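Local structure of ABC transporter, substrate binding protein (Polyamine) (Agrobacterium tumefaciens, 4EUO) at residues A[102-107]-A[216-221]; A[110-115]-A[193-198]; A[129-134]-A[175-180]; A[145-150]-A[162-167]. The protein binds gamma-aminobutyric acid (GABA) in the periplasm and probably delivers it to an ABC transporter as the substrate-binding component. One frame throughout, in Å; residues are numbered along the deposited sequence.

Interaction 1 of 4, residues A[102-107]-A[216-221]; sequences SFVIGC and TSWAQN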
loop_
_atom_site.group_PDB
_atom_site.type_symbol
_atom_site.label_atom_id
_atom_site.label_comp_id
_atom_site.label_asym_id
_atom_site.label_seq_id
_atom_site.Cartn_x
_atom_site.Cartn_y
_atom_site.Cartn_z
ATOM N N SER A 102 -4.839 -4.659 -1.402
ATOM C CA SER A 102 -6.132 -4.061 -1.623
ATOM C C SER A 102 -6.516 -3.150 -0.482
ATOM O O SER A 102 -6.140 -3.415 0.666
ATOM C CB SER A 102 -7.224 -5.131 -1.650
ATOM O OG SER A 102 -7.058 -5.945 -2.794
ATOM N N PHE A 103 -7.302 -2.127 -0.793
ATOM C CA PHE A 103 -8.082 -1.430 0.205
ATOM C C PHE A 103 -9.379 -2.241 0.341
ATOM O O PHE A 103 -10.029 -2.543 -0.669
ATOM C CB PHE A 103 -8.431 -0.011 -0.206
ATOM C CG PHE A 103 -7.231 0.881 -0.167
ATOM C CD1 PHE A 103 -6.763 1.387 1.040
ATOM C CD2 PHE A 103 -6.563 1.208 -1.329
ATOM C CE1 PHE A 103 -5.622 2.205 1.069
ATOM C CE2 PHE A 103 -5.431 2.014 -1.292
ATOM C CZ PHE A 103 -4.985 2.536 -0.094
ATOM N N VAL A 104 -9.714 -2.608 1.561
ATOM C CA VAL A 104 -10.898 -3.393 1.905
ATOM C C VAL A 104 -11.663 -2.698 2.988
ATOM O O VAL A 104 -11.171 -1.757 3.637
ATOM C CB VAL A 104 -10.478 -4.799 2.389
ATOM C CG1 VAL A 104 -9.762 -5.560 1.271
ATOM C CG2 VAL A 104 -9.572 -4.709 3.625
ATOM N N ILE A 105 -12.884 -3.197 3.242
ATOM C CA ILE A 105 -13.687 -2.612 4.302
ATOM C C ILE A 105 -13.488 -3.453 5.546
ATOM O O ILE A 105 -14.068 -4.552 5.671
ATOM C CB ILE A 105 -15.166 -2.489 3.896
ATOM C CG1 ILE A 105 -15.286 -1.675 2.589
ATOM C CG2 ILE A 105 -15.953 -1.820 5.028
ATOM C CD1 ILE A 105 -16.723 -1.628 2.002
ATOM N N GLY A 106 -12.622 -2.968 6.436
ATOM C CA GLY A 106 -12.363 -3.649 7.705
ATOM C C GLY A 106 -13.392 -3.246 8.732
ATOM O O GLY A 106 -13.925 -2.127 8.690
ATOM N N CYS A 107 -13.687 -4.183 9.671
ATOM C CA CYS A 107 -14.725 -3.917 10.622
ATOM C C CYS A 107 -14.490 -4.601 11.956
ATOM O O CYS A 107 -14.263 -5.806 12.007
ATOM C CB CYS A 107 -16.066 -4.331 10.020
ATOM S SG CYS A 107 -17.479 -4.044 11.111
ATOM N N THR A 216 -13.461 -8.607 7.328
ATOM C CA THR A 216 -13.065 -7.881 6.128
ATOM C C THR A 216 -14.097 -8.158 5.035
ATOM O O THR A 216 -14.376 -9.327 4.761
ATOM C CB THR A 216 -11.692 -8.358 5.636
ATOM O OG1 THR A 216 -10.700 -7.966 6.587
ATOM C CG2 THR A 216 -11.322 -7.769 4.308
ATOM N N SER A 217 -14.633 -7.102 4.415
ATOM C CA SER A 217 -15.424 -7.264 3.200
ATOM C C SER A 217 -14.534 -6.940 2.011
ATOM O O SER A 217 -13.968 -5.832 1.948
ATOM C CB SER A 217 -16.662 -6.383 3.179
ATOM O OG SER A 217 -17.275 -6.539 1.900
ATOM N N TRP A 218 -14.441 -7.887 1.066
ATOM C CA TRP A 218 -13.669 -7.724 -0.165
ATOM C C TRP A 218 -14.551 -7.248 -1.325
ATOM O O TRP A 218 -14.078 -7.231 -2.478
ATOM C CB TRP A 218 -13.008 -9.049 -0.539
ATOM C CG TRP A 218 -11.956 -9.469 0.440
ATOM C CD1 TRP A 218 -12.125 -10.237 1.564
ATOM C CD2 TRP A 218 -10.553 -9.220 0.330
ATOM N NE1 TRP A 218 -10.907 -10.461 2.167
ATOM C CE2 TRP A 218 -9.922 -9.859 1.419
ATOM C CE3 TRP A 218 -9.757 -8.547 -0.614
ATOM C CZ2 TRP A 218 -8.540 -9.819 1.603
ATOM C CZ3 TRP A 218 -8.394 -8.518 -0.437
ATOM C CH2 TRP A 218 -7.802 -9.117 0.677
ATOM N N ALA A 219 -15.797 -6.817 -1.035
ATOM C CA ALA A 219 -16.677 -6.368 -2.113
ATOM C C ALA A 219 -16.135 -5.084 -2.758
ATOM O O ALA A 219 -15.992 -4.056 -2.107
ATOM C CB ALA A 219 -18.094 -6.148 -1.580
ATOM N N GLN A 220 -15.879 -5.145 -4.066
ATOM C CA GLN A 220 -15.266 -4.047 -4.834
ATOM C C GLN A 220 -13.919 -3.626 -4.200
ATOM O O GLN A 220 -13.565 -2.458 -4.218
ATOM C CB GLN A 220 -16.177 -2.834 -5.039
ATOM C CG GLN A 220 -17.472 -3.178 -5.789
ATOM C CD GLN A 220 -18.307 -1.937 -5.883
ATOM O OE1 GLN A 220 -18.663 -1.303 -4.899
ATOM N NE2 GLN A 220 -18.594 -1.511 -7.109
ATOM N N ASN A 221 -13.181 -4.576 -3.643
ATOM C CA ASN A 221 -11.872 -4.232 -3.026
ATOM C C ASN A 221 -11.030 -3.541 -4.095
ATOM O O ASN A 221 -11.095 -3.915 -5.266
ATOM C CB ASN A 221 -11.212 -5.457 -2.445
ATOM C CG ASN A 221 -10.722 -6.462 -3.451
ATOM O OD1 ASN A 221 -9.558 -6.428 -3.878
ATOM N ND2 ASN A 221 -11.582 -7.459 -3.796
#
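The indole of W218 carries V104 and T216 on one face: V104 CG1 sits 3.8 Å from the centroid of the six-membered ring, 20° off its normal, a CH-pi contact, and T216 CG2 lies over the rim. At the ring's edge, near its plane, come S102 OG and the amide carbon of N221. V104 CG1 lies anti to the carbonyl carbon (chi1 -63°) and takes the indole, while CG2 meets T216 CG2 at 3.6 Å.

Beside this apolar patch the N221 amide is gripped at both ends. Its OD1 accepts from S102 OG at 2.8 Å, the donor tilted 27° from the carbonyl plane, and also from Q289. Its ND2 reaches back 2.8 Å to W218 O, on a lone pair and in the amide plane, and also serves Q285 O. W218 O further accepts from N221 N.

Next to this, the backbones of I105 and S217 exchange two bonds, I105 N to S217 O at 3.1 Å and S217 N to I105 O at 2.9 Å. S217 OG takes A219 N in an ST turn while bonding to K117 O. Within the sheet of a periplasmic-binding-protein lobe, this is an antiparallel pair interrupted by a type II turn at 218-221, after which pairing resumes with F103 to I222.

Interaction 2 of 4, residues A[110-115]-A[193-198]; sequences DSVSAC and EAPFGS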
loop_
_atom_site.group_PDB
_atom_site.type_symbol
_atom_site.label_atom_id
_atom_site.label_comp_id
_atom_site.label_asym_id
_atom_site.label_seq_id
_atom_site.Cartn_x
_atom_site.Cartn_y
_atom_site.Cartn_z
ATOM N N ASP A 110 -17.851 -6.919 16.520
ATOM C CA ASP A 110 -18.548 -6.986 17.800
ATOM C C ASP A 110 -18.853 -5.643 18.426
ATOM O O ASP A 110 -19.575 -5.609 19.423
ATOM C CB ASP A 110 -17.796 -7.920 18.765
ATOM C CG ASP A 110 -17.805 -9.388 18.365
ATOM O OD1 ASP A 110 -18.666 -9.781 17.526
ATOM O OD2 ASP A 110 -16.958 -10.142 18.879
ATOM N N SER A 111 -18.345 -4.532 17.843
ATOM C CA SER A 111 -18.563 -3.191 18.377
ATOM C C SER A 111 -19.662 -2.416 17.662
ATOM O O SER A 111 -19.976 -1.288 18.051
ATOM C CB SER A 111 -17.265 -2.393 18.320
ATOM O OG SER A 111 -16.925 -2.152 16.965
ATOM N N VAL A 112 -20.203 -2.988 16.572
ATOM C CA VAL A 112 -21.211 -2.303 15.788
ATOM C C VAL A 112 -22.439 -3.186 15.592
ATOM O O VAL A 112 -22.327 -4.416 15.628
ATOM C CB VAL A 112 -20.653 -1.818 14.417
ATOM C CG1 VAL A 112 -19.584 -0.747 14.602
ATOM C CG2 VAL A 112 -20.127 -2.974 13.570
ATOM N N SER A 113 -23.568 -2.558 15.261
ATOM C CA SER A 113 -24.786 -3.303 14.978
ATOM C C SER A 113 -24.591 -4.129 13.701
ATOM O O SER A 113 -24.972 -5.295 13.648
ATOM C CB SER A 113 -25.953 -2.343 14.801
ATOM O OG SER A 113 -27.083 -3.119 14.447
ATOM N N ALA A 114 -23.941 -3.535 12.680
ATOM C CA ALA A 114 -23.734 -4.245 11.417
ATOM C C ALA A 114 -22.474 -3.726 10.733
ATOM O O ALA A 114 -22.262 -2.502 10.702
ATOM C CB ALA A 114 -24.933 -4.016 10.496
ATOM N N CYS A 115 -21.700 -4.641 10.143
ATOM C CA CYS A 115 -20.534 -4.199 9.357
ATOM C C CYS A 115 -20.977 -3.779 7.972
ATOM O O CYS A 115 -21.664 -4.548 7.295
ATOM C CB CYS A 115 -19.520 -5.315 9.223
ATOM S SG CYS A 115 -18.658 -5.691 10.751
ATOM N N GLU A 193 -12.842 3.260 17.903
ATOM C CA GLU A 193 -12.930 4.709 17.771
ATOM C C GLU A 193 -13.503 5.015 16.367
ATOM O O GLU A 193 -14.257 5.950 16.186
ATOM C CB GLU A 193 -11.548 5.342 17.961
ATOM C CG GLU A 193 -11.492 6.847 18.037
ATOM C CD GLU A 193 -10.094 7.351 18.354
ATOM O OE1 GLU A 193 -9.273 6.569 18.891
ATOM O OE2 GLU A 193 -9.805 8.515 18.007
ATOM N N ALA A 194 -13.099 4.227 15.352
ATOM C CA ALA A 194 -13.699 4.247 14.005
ATOM C C ALA A 194 -13.762 2.799 13.638
ATOM O O ALA A 194 -12.800 2.214 13.144
ATOM C CB ALA A 194 -12.863 5.037 13.025
ATOM N N PRO A 195 -14.878 2.143 13.999
ATOM C CA PRO A 195 -14.928 0.682 13.929
ATOM C C PRO A 195 -14.978 0.050 12.555
ATOM O O PRO A 195 -14.888 -1.169 12.428
ATOM C CB PRO A 195 -16.164 0.330 14.757
ATOM C CG PRO A 195 -17.052 1.519 14.560
ATOM C CD PRO A 195 -16.102 2.700 14.603
ATOM N N PHE A 196 -15.090 0.871 11.518
ATOM C CA PHE A 196 -15.020 0.360 10.160
ATOM C C PHE A 196 -14.427 1.423 9.262
ATOM O O PHE A 196 -14.428 2.604 9.602
ATOM C CB PHE A 196 -16.367 -0.206 9.638
ATOM C CG PHE A 196 -17.588 0.610 9.997
ATOM C CD1 PHE A 196 -17.790 1.870 9.453
ATOM C CD2 PHE A 196 -18.539 0.115 10.883
ATOM C CE1 PHE A 196 -18.919 2.632 9.793
ATOM C CE2 PHE A 196 -19.686 0.868 11.194
ATOM C CZ PHE A 196 -19.865 2.113 10.648
ATOM N N GLY A 197 -13.878 0.989 8.144
ATOM C CA GLY A 197 -13.280 1.915 7.214
ATOM C C GLY A 197 -12.566 1.199 6.110
ATOM O O GLY A 197 -12.567 -0.037 6.050
ATOM N N SER A 198 -11.959 2.005 5.251
ATOM C CA SER A 198 -11.180 1.503 4.109
ATOM C C SER A 198 -9.722 1.405 4.530
ATOM O O SER A 198 -9.102 2.432 4.818
ATOM C CB SER A 198 -11.318 2.435 2.931
ATOM O OG SER A 198 -10.476 1.923 1.906
#
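P195 meets S111 and V112 with the outer carbons of its ring. In one of the two conformers of S111, P195 CB lies 3.4 Å from S111 OG, a polar-to-apolar touch in which the hydroxyl makes no bond across the contact; its hydrogen-bond partner is N108 O, just before the loop. Next to it P195 CG receives V112 CG1 at 3.4 Å, closer than carbons usually pack, and the same methyl is 3.6 Å from P195 CB.

One residue on, F196 begins the strand 196-198 and presents the CE2 side of its ring to V112 CG1, 3.8 Å away. The methyl comes in obliquely, so a single branch of the valine wedges against proline and phenyl together. A114 O approaches the same CE2 more loosely, at 4.3 Å. The ring also touches R132, P116 and L122, while V112 also touches C107, which is joined by a disulfide to C115.

No hydrogen bond crosses between 110-115 and 193-198. The loop is therefore held against P195 and F196, at the start of strand 196-200, by van der Waals contact centred on V112 CG1, with the disulfide as its covalent anchor nearby.

Interaction 3 of 4, residues A[129-134]-A[175-180]; sequences PGKRTF and DIIWWS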
loop_
_atom_site.group_PDB
_atom_site.type_symbol
_atom_site.label_atom_id
_atom_site.label_comp_id
_atom_site.label_asym_id
_atom_site.label_seq_id
_atom_site.Cartn_x
_atom_site.Cartn_y
_atom_site.Cartn_z
ATOM N N PRO A 129 -24.320 3.891 11.410
ATOM C CA PRO A 129 -23.913 5.125 12.090
ATOM C C PRO A 129 -22.510 5.142 12.663
ATOM O O PRO A 129 -21.931 4.094 12.907
ATOM C CB PRO A 129 -24.973 5.298 13.206
ATOM C CG PRO A 129 -25.554 3.980 13.398
ATOM C CD PRO A 129 -25.459 3.231 12.103
ATOM N N GLY A 130 -22.018 6.353 12.895
ATOM C CA GLY A 130 -20.784 6.560 13.623
ATOM C C GLY A 130 -19.584 6.934 12.792
ATOM O O GLY A 130 -19.705 7.322 11.628
ATOM N N LYS A 131 -18.426 6.836 13.427
ATOM C CA LYS A 131 -17.198 7.222 12.742
ATOM C C LYS A 131 -16.690 6.126 11.834
ATOM O O LYS A 131 -16.861 4.950 12.112
ATOM C CB LYS A 131 -16.097 7.687 13.715
ATOM C CG LYS A 131 -16.460 8.872 14.622
ATOM C CD LYS A 131 -16.876 10.140 13.860
ATOM C CE LYS A 131 -17.184 11.303 14.781
ATOM N NZ LYS A 131 -18.244 10.968 15.775
ATOM N N ARG A 132 -16.107 6.543 10.720
ATOM C CA ARG A 132 -15.506 5.634 9.748
ATOM C C ARG A 132 -14.147 6.190 9.417
ATOM O O ARG A 132 -13.939 7.396 9.501
ATOM C CB ARG A 132 -16.364 5.432 8.490
ATOM C CG ARG A 132 -16.867 6.718 7.850
ATOM C CD ARG A 132 -18.316 7.025 8.287
ATOM N NE ARG A 132 -19.259 6.097 7.650
ATOM C CZ ARG A 132 -20.340 5.570 8.229
ATOM N NH1 ARG A 132 -20.643 5.868 9.502
ATOM N NH2 ARG A 132 -21.141 4.764 7.541
ATOM N N THR A 133 -13.225 5.305 9.032
ATOM C CA THR A 133 -11.845 5.749 8.793
ATOM C C THR A 133 -11.374 5.529 7.370
ATOM O O THR A 133 -11.698 4.522 6.719
ATOM C CB THR A 133 -10.912 5.139 9.872
ATOM O OG1 THR A 133 -9.616 5.710 9.719
ATOM C CG2 THR A 133 -10.762 3.642 9.797
ATOM N N PHE A 134 -10.610 6.496 6.895
ATOM C CA PHE A 134 -10.046 6.506 5.538
ATOM C C PHE A 134 -8.631 7.030 5.622
ATOM O O PHE A 134 -8.301 7.804 6.545
ATOM C CB PHE A 134 -10.844 7.458 4.645
ATOM C CG PHE A 134 -12.224 6.956 4.308
ATOM C CD1 PHE A 134 -12.422 6.032 3.283
ATOM C CD2 PHE A 134 -13.334 7.422 4.996
ATOM C CE1 PHE A 134 -13.709 5.588 2.950
ATOM C CE2 PHE A 134 -14.613 6.925 4.702
ATOM C CZ PHE A 134 -14.796 6.040 3.667
ATOM N N ASP A 175 -17.961 12.654 9.786
ATOM C CA ASP A 175 -17.887 11.350 10.431
ATOM C C ASP A 175 -16.615 10.568 10.085
ATOM O O ASP A 175 -16.471 9.414 10.485
ATOM C CB ASP A 175 -19.161 10.522 10.220
ATOM C CG ASP A 175 -20.270 10.953 11.197
ATOM O OD1 ASP A 175 -19.951 11.250 12.388
ATOM O OD2 ASP A 175 -21.435 10.997 10.781
ATOM N N ILE A 176 -15.675 11.246 9.420
ATOM C CA ILE A 176 -14.404 10.598 9.086
ATOM C C ILE A 176 -13.348 10.864 10.179
ATOM O O ILE A 176 -13.138 12.031 10.591
ATOM C CB ILE A 176 -13.875 11.089 7.710
ATOM C CG1 ILE A 176 -14.852 10.692 6.583
ATOM C CG2 ILE A 176 -12.435 10.520 7.462
ATOM C CD1 ILE A 176 -14.491 11.222 5.219
ATOM N N ILE A 177 -12.634 9.823 10.575
ATOM C CA ILE A 177 -11.418 9.962 11.357
ATOM C C ILE A 177 -10.334 9.421 10.385
ATOM O O ILE A 177 -10.440 8.269 9.914
ATOM C CB ILE A 177 -11.412 9.167 12.670
ATOM C CG1 ILE A 177 -12.508 9.681 13.617
ATOM C CG2 ILE A 177 -10.008 9.285 13.344
ATOM C CD1 ILE A 177 -12.607 8.928 14.901
ATOM N N TRP A 178 -9.335 10.221 10.074
ATOM C CA TRP A 178 -8.329 9.831 9.100
ATOM C C TRP A 178 -7.246 8.979 9.710
ATOM O O TRP A 178 -6.894 9.186 10.873
ATOM C CB TRP A 178 -7.689 11.094 8.505
ATOM C CG TRP A 178 -8.692 12.014 7.889
ATOM C CD1 TRP A 178 -9.239 13.142 8.458
ATOM C CD2 TRP A 178 -9.249 11.908 6.580
ATOM N NE1 TRP A 178 -10.111 13.734 7.575
ATOM C CE2 TRP A 178 -10.146 12.988 6.415
ATOM C CE3 TRP A 178 -9.102 10.975 5.524
ATOM C CZ2 TRP A 178 -10.875 13.175 5.234
ATOM C CZ3 TRP A 178 -9.817 11.172 4.360
ATOM C CH2 TRP A 178 -10.697 12.256 4.224
ATOM N N TRP A 179 -6.730 7.999 8.936
ATOM C CA TRP A 179 -5.558 7.237 9.391
ATOM C C TRP A 179 -4.354 7.693 8.589
ATOM O O TRP A 179 -4.371 7.752 7.353
ATOM C CB TRP A 179 -5.734 5.694 9.379
ATOM C CG TRP A 179 -6.180 5.035 8.102
ATOM C CD1 TRP A 179 -7.462 4.747 7.742
ATOM C CD2 TRP A 179 -5.342 4.475 7.084
ATOM N NE1 TRP A 179 -7.483 4.047 6.556
ATOM C CE2 TRP A 179 -6.193 3.882 6.122
ATOM C CE3 TRP A 179 -3.956 4.393 6.902
ATOM C CZ2 TRP A 179 -5.705 3.190 5.014
ATOM C CZ3 TRP A 179 -3.473 3.695 5.807
ATOM C CH2 TRP A 179 -4.343 3.136 4.858
ATOM N N SER A 180 -3.284 8.042 9.337
ATOM C CA SER A 180 -2.040 8.519 8.722
ATOM C C SER A 180 -1.118 7.401 8.319
ATOM O O SER A 180 -0.206 7.626 7.523
ATOM C CB SER A 180 -1.287 9.406 9.703
ATOM O OG SER A 180 -2.041 10.580 9.933
HETATM O O HOH W 1 -23.287 8.853 12.214
#
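Strands 132-134 and 176-179 run parallel, if weakly bonded, side by side in the sheet of one lobe, their short axes 4.7 Å apart and 36° from alignment. R132 N gives a nearly linear bond to D175 O at 2.9 Å, and R132 O takes I177 N at 3.0 Å. Further along, W179 N donates to F134 O. Between these T133 joins with its side chain: OG1, swung anti to the backbone N (chi1 -173°), donates to I177 O at 2.7 Å and also lies at the edge of the W179 indole, in its plane, beside CD1.

The connection from one strand to the other passes through helices 142-149 and 162-170, as expected of the alpha/beta lobes of periplasmic binding proteins. W179, whose NE1 is bound by S198 O, stacks on Y135 and meets W200 of the GABA pocket edge to face, so this strand end approaches the ligand site.

On the face bearing R132, F134 and I176, the F134 ring crosses I176 at about a right angle, CD2 to CG1 at 3.9 Å; F134 CB meanwhile touches W178 CZ3. I176 CG2 sits over the centre of the W178 ring.

At the outer end K131, in one of its two conformers, crosses D175 at about a right angle; the salt bridge from K131 NZ to D175 OD1, 3.8 Å, is long and so doubtful. A water accepts from G130 N and donates to D175 OD2. R132 turns back to its own loop, its NH1 donating to G130 O at 2.7 Å in the guanidinium plane and also to F128 O.

Interaction 4 of 4, residues A[145-150]-A[162-167]; sequences AALLAD and LDRAFK. With SO4 (sulfate ion), chain F.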
loop_
_atom_site.group_PDB
_atom_site.type_symbol
_atom_site.label_atom_id
_atom_site.label_comp_id
_atom_site.label_asym_id
_atom_site.label_seq_id
_atom_site.Cartn_x
_atom_site.Cartn_y
_atom_site.Cartn_z
ATOM N N ALA A 145 -13.183 4.867 -4.012
ATOM C CA ALA A 145 -14.232 4.302 -3.166
ATOM C C ALA A 145 -15.449 5.228 -3.129
ATOM O O ALA A 145 -16.591 4.729 -3.184
ATOM C CB ALA A 145 -13.693 4.057 -1.770
ATOM N N ALA A 146 -15.242 6.552 -3.027
ATOM C CA ALA A 146 -16.363 7.504 -3.024
ATOM C C ALA A 146 -17.139 7.405 -4.350
ATOM O O ALA A 146 -18.382 7.408 -4.342
ATOM C CB ALA A 146 -15.816 8.913 -2.844
ATOM N N LEU A 147 -16.438 7.286 -5.473
ATOM C CA LEU A 147 -17.093 7.207 -6.768
ATOM C C LEU A 147 -17.864 5.907 -6.885
ATOM O O LEU A 147 -19.014 5.927 -7.371
ATOM C CB LEU A 147 -16.052 7.371 -7.883
ATOM C CG LEU A 147 -15.491 8.787 -8.014
ATOM C CD1 LEU A 147 -14.183 8.791 -8.770
ATOM C CD2 LEU A 147 -16.517 9.746 -8.652
ATOM N N LEU A 148 -17.286 4.792 -6.429
ATOM C CA LEU A 148 -17.997 3.506 -6.445
ATOM C C LEU A 148 -19.213 3.568 -5.558
ATOM O O LEU A 148 -20.273 3.064 -5.963
ATOM C CB LEU A 148 -17.094 2.370 -5.985
ATOM C CG LEU A 148 -15.887 2.078 -6.892
ATOM C CD1 LEU A 148 -14.829 1.278 -6.136
ATOM C CD2 LEU A 148 -16.303 1.371 -8.180
ATOM N N ALA A 149 -19.105 4.179 -4.383
ATOM C CA ALA A 149 -20.234 4.321 -3.459
ATOM C C ALA A 149 -21.320 5.171 -4.098
ATOM O O ALA A 149 -22.507 4.981 -3.769
ATOM C CB ALA A 149 -19.764 4.979 -2.186
ATOM N N ASP A 150 -20.942 6.093 -5.007
ATOM C CA ASP A 150 -21.862 6.986 -5.711
ATOM C C ASP A 150 -22.394 6.368 -7.013
ATOM O O ASP A 150 -23.018 7.082 -7.803
ATOM C CB ASP A 150 -21.236 8.357 -5.962
ATOM C CG ASP A 150 -22.245 9.447 -6.224
ATOM O OD1 ASP A 150 -23.287 9.479 -5.507
ATOM O OD2 ASP A 150 -21.955 10.315 -7.059
ATOM N N LEU A 162 -13.281 14.254 -9.955
ATOM C CA LEU A 162 -12.918 14.698 -8.617
ATOM C C LEU A 162 -14.041 15.455 -7.938
ATOM O O LEU A 162 -14.315 15.193 -6.763
ATOM C CB LEU A 162 -11.616 15.504 -8.617
ATOM C CG LEU A 162 -10.376 14.779 -9.115
ATOM C CD1 LEU A 162 -9.154 15.687 -9.012
ATOM C CD2 LEU A 162 -10.103 13.492 -8.317
ATOM N N ASP A 163 -14.763 16.323 -8.676
ATOM C CA ASP A 163 -15.868 17.080 -8.091
ATOM C C ASP A 163 -16.925 16.152 -7.572
ATOM O O ASP A 163 -17.423 16.344 -6.458
ATOM C CB ASP A 163 -16.454 18.041 -9.132
ATOM C CG ASP A 163 -15.640 19.300 -9.373
ATOM O OD1 ASP A 163 -14.711 19.576 -8.574
ATOM O OD2 ASP A 163 -15.941 20.020 -10.351
ATOM N N ARG A 164 -17.223 15.093 -8.329
ATOM C CA ARG A 164 -18.238 14.146 -7.903
ATOM C C ARG A 164 -17.757 13.386 -6.649
ATOM O O ARG A 164 -18.526 13.171 -5.714
ATOM C CB ARG A 164 -18.535 13.182 -9.045
ATOM C CG ARG A 164 -19.560 12.130 -8.721
ATOM C CD ARG A 164 -19.858 11.302 -9.947
ATOM N NE ARG A 164 -20.834 10.262 -9.644
ATOM C CZ ARG A 164 -21.423 9.503 -10.574
ATOM N NH1 ARG A 164 -21.100 9.641 -11.857
ATOM N NH2 ARG A 164 -22.334 8.603 -10.225
ATOM N N ALA A 165 -16.478 12.962 -6.636
ATOM C CA ALA A 165 -15.931 12.257 -5.488
ATOM C C ALA A 165 -15.973 13.131 -4.247
ATOM O O ALA A 165 -16.369 12.651 -3.178
ATOM C CB ALA A 165 -14.502 11.819 -5.766
ATOM N N PHE A 166 -15.583 14.405 -4.366
ATOM C CA PHE A 166 -15.573 15.292 -3.206
ATOM C C PHE A 166 -16.990 15.583 -2.712
ATOM O O PHE A 166 -17.214 15.641 -1.497
ATOM C CB PHE A 166 -14.832 16.592 -3.557
ATOM C CG PHE A 166 -13.349 16.445 -3.833
ATOM C CD1 PHE A 166 -12.556 15.602 -3.061
ATOM C CD2 PHE A 166 -12.734 17.188 -4.831
ATOM C CE1 PHE A 166 -11.172 15.477 -3.323
ATOM C CE2 PHE A 166 -11.357 17.081 -5.072
ATOM C CZ PHE A 166 -10.593 16.199 -4.336
ATOM N N LYS A 167 -17.965 15.712 -3.649
ATOM C CA LYS A 167 -19.358 15.895 -3.199
ATOM C C LYS A 167 -19.841 14.678 -2.417
ATOM O O LYS A 167 -20.519 14.833 -1.400
ATOM C CB LYS A 167 -20.289 16.142 -4.396
ATOM C CG LYS A 167 -20.124 17.551 -4.943
ATOM C CD LYS A 167 -21.040 17.842 -6.129
ATOM C CE LYS A 167 -20.921 19.273 -6.594
ATOM N NZ LYS A 167 -21.738 19.524 -7.815
HETATM S S SO4 F . -12.892 17.257 -12.272
HETATM O O1 SO4 F . -11.746 18.120 -12.435
HETATM O O2 SO4 F . -13.797 17.421 -13.440
HETATM O O3 SO4 F . -12.475 15.856 -12.184
HETATM O O4 SO4 F . -13.535 17.658 -11.035
HETATM O O HOH W 2 -21.376 12.795 -5.817
#
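R164 grips D150 side-on with two nitrogens, NE to the carboxylate and NH2 to the main chain. NE donates to D150 OD2 at 2.8 Å with an angle of 159°, a salt bridge that meets OD2 on its anti side and lies close to the guanidinium plane. NH2 donates to D150 O at 2.9 Å, arriving from above that carbonyl's plane, in a more bent bond. The carboxylate and guanidinium stand almost perpendicular, 89° apart. An R164 chain extended from CG to NE spans the gap, and two bonds to separate atoms of one residue should limit rotation of the guanidinium.

L147 CD2 lies 3.9 Å from R164 CG and crosses the aliphatic part of the arginine at a slant, while L147 CG touches A165 CB at the same separation. A146 CB faces A165 O. With alanines A146 and A165 meeting here, the axes of the short segments come to 8.4 Å.

Further out, a water donates both to D150 OD2 and to R164 O, linking D150, just past the first helix, to the second helix. D161 OD1 accepts from R164 N. At the start of the second helix a sulfate, probably from the crystallisation liquor, takes the backbone N-H of L162 on O3 at 2.9 Å and that of D163 on O4; it is also bound by R307, whose NH2 forms a salt bridge with D163 OD1. The anion thus occupies the amide-rich N-terminal end of the helix. Segments 145-149 and 162-167 cross at 79°, a steep alanine-lined helix crossing in which the residue just past the first helix is tied to the second by an arginine.

Overall arrangement
From the N terminus, strand 96-107 comes first and meets 216-221 last, so interaction 1 closes the widest loop, of 108 residues. Within it lies interaction 2, joining the loop after that strand to 193-198; interaction 3 is enclosed by 2, and interaction 4, between two successive helices, is innermost. None cross: the four loops nest like shells. Strands 96-107, 196-200 and 132-135 are successive neighbours in one sheet, linking interactions 1, 2 and 3, and the C107-C115 disulfide fastens interaction 1 to 2. F103 meets W179 between 1 and 3. Interaction 4 touches interaction 1 through L148 and Q220, bringing helix 142-149 against the turn in strand 215-229.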